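Local coordinates for methyltransferase domain-containing protein (Deinococcus radiodurans, PDB 3M33) that is of unknown function but carries a methyltransferase-type domain, consistent with a possible role as a methyltransferase, at residues V28-D33 with L170-T175. Numbering follows the deposited sequence.
Sequences VLSGPD and LAHAPT
Val28 and His172 face each other as a hydrogen-bonded pair of two antiparallel strands, each giving its N-H to the other's carbonyl: Val28 N to His172 O and His172 N to Val28 O are both 3.1 Å. The same Val28 O also takes a CA-H contact from Ala171, with CA 3.3 Å away. Beyond the end of strand 28-29 the pairing runs on for one more bond, Ser30 N to Leu170 O at 2.8 Å. Leu29 and Ala171 form the non-hydrogen-bonded pair between these bonds; their side chains share one face of the sheet, with Leu29 CD2 4.2 Å from Ala171 CB. One branch of Leu170, from CB through CG to CD2, runs alongside Ser30. Its CB stands 4.0 Å from Ser30 CB, CG is in loose contact with both CB and OG of that serine, and CD2 ends 3.9 Å from Ser30 OG. CG lies anti to the backbone N (chi1 179°), and this turns the branch along the serine. Ser30 OG in turn lies in the plane of the His172 ring, at its edge, so the hydroxyl touches both leucine methyl and imidazole. With an alanine at Leu170, the CG and CD2 contacts would go and Ser30 OG would probably be left without its apolar neighbour, freer to turn. Short strand 28-29 forms an outer edge of the mixed sheet, beside the C-terminal end of strand 160-173. The order of the other strands is consistent with a Rossmann-like methyltransferase sheet, to which 28-29 adds a short antiparallel edge strand. On the other side of 160-173 runs 204-216, where the backbone of Ala171 is hydrogen-bonded to that of Tyr206; Thr175 then N-caps helix 176-186.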
# COMPACT_ATOMS: atom_id res chain seq x y z
N VAL A 28 -16.11 -8.77 -6.16
CA VAL A 28 -17.10 -7.70 -6.08
C VAL A 28 -17.33 -7.33 -4.61
O VAL A 28 -17.62 -8.20 -3.78
CB VAL A 28 -18.46 -8.13 -6.67
CG1 VAL A 28 -19.52 -7.03 -6.46
CG2 VAL A 28 -18.34 -8.49 -8.15
N LEU A 29 -17.21 -6.05 -4.28
CA LEU A 29 -17.44 -5.60 -2.91
C LEU A 29 -18.94 -5.49 -2.65
O LEU A 29 -19.67 -4.92 -3.46
CB LEU A 29 -16.78 -4.22 -2.69
CG LEU A 29 -15.26 -4.18 -2.84
CD1 LEU A 29 -14.76 -2.74 -3.02
CD2 LEU A 29 -14.61 -4.84 -1.66
N SER A 30 -19.41 -6.02 -1.51
CA SER A 30 -20.79 -5.80 -1.10
C SER A 30 -20.95 -4.51 -0.31
O SER A 30 -22.05 -4.06 -0.08
CB SER A 30 -21.31 -6.96 -0.26
OG SER A 30 -21.76 -8.03 -1.06
N GLY A 31 -19.84 -3.93 0.13
CA GLY A 31 -19.89 -2.65 0.83
C GLY A 31 -18.80 -1.70 0.34
O GLY A 31 -18.10 -2.03 -0.61
N PRO A 32 -18.65 -0.53 0.98
CA PRO A 32 -17.69 0.51 0.59
C PRO A 32 -16.25 -0.02 0.53
O PRO A 32 -15.86 -0.80 1.40
CB PRO A 32 -17.79 1.54 1.71
CG PRO A 32 -19.09 1.27 2.39
CD PRO A 32 -19.43 -0.16 2.18
N ASP A 33 -15.48 0.42 -0.46
CA ASP A 33 -14.08 0.02 -0.59
C ASP A 33 -13.39 0.27 0.72
O ASP A 33 -13.49 1.36 1.25
CB ASP A 33 -13.40 0.84 -1.68
CG ASP A 33 -11.94 0.40 -1.95
OD1 ASP A 33 -11.60 0.16 -3.12
OD2 ASP A 33 -11.15 0.26 -0.99
N LEU A 170 -17.50 -7.14 3.36
CA LEU A 170 -17.90 -8.37 2.69
C LEU A 170 -17.59 -8.27 1.20
O LEU A 170 -17.93 -7.28 0.56
CB LEU A 170 -19.40 -8.63 2.89
CG LEU A 170 -19.98 -9.88 2.23
CD1 LEU A 170 -19.34 -11.13 2.84
CD2 LEU A 170 -21.49 -9.95 2.37
N ALA A 171 -16.94 -9.29 0.64
CA ALA A 171 -16.77 -9.38 -0.80
C ALA A 171 -17.08 -10.79 -1.26
O ALA A 171 -17.20 -11.70 -0.44
CB ALA A 171 -15.36 -8.99 -1.20
N HIS A 172 -17.21 -10.99 -2.58
CA HIS A 172 -17.35 -12.33 -3.15
C HIS A 172 -16.35 -12.56 -4.26
O HIS A 172 -16.10 -11.66 -5.08
CB HIS A 172 -18.75 -12.55 -3.72
CG HIS A 172 -19.85 -12.40 -2.71
ND1 HIS A 172 -20.44 -13.48 -2.08
CD2 HIS A 172 -20.46 -11.29 -2.22
CE1 HIS A 172 -21.36 -13.04 -1.25
NE2 HIS A 172 -21.40 -11.72 -1.32
N ALA A 173 -15.76 -13.75 -4.28
CA ALA A 173 -15.02 -14.22 -5.45
C ALA A 173 -16.05 -14.88 -6.37
O ALA A 173 -16.69 -15.86 -5.99
CB ALA A 173 -13.96 -15.20 -5.05
N PRO A 174 -16.22 -14.32 -7.59
CA PRO A 174 -17.39 -14.71 -8.40
C PRO A 174 -17.31 -16.14 -8.94
O PRO A 174 -18.36 -16.72 -9.21
CB PRO A 174 -17.38 -13.71 -9.57
CG PRO A 174 -16.46 -12.59 -9.13
CD PRO A 174 -15.45 -13.23 -8.19
N THR A 175 -16.12 -16.70 -9.08
CA THR A 175 -16.00 -18.06 -9.61
C THR A 175 -14.98 -18.92 -8.87
O THR A 175 -14.11 -18.40 -8.14
CB THR A 175 -15.59 -18.05 -11.09
OG1 THR A 175 -14.23 -17.62 -11.18
CG2 THR A 175 -16.48 -17.10 -11.89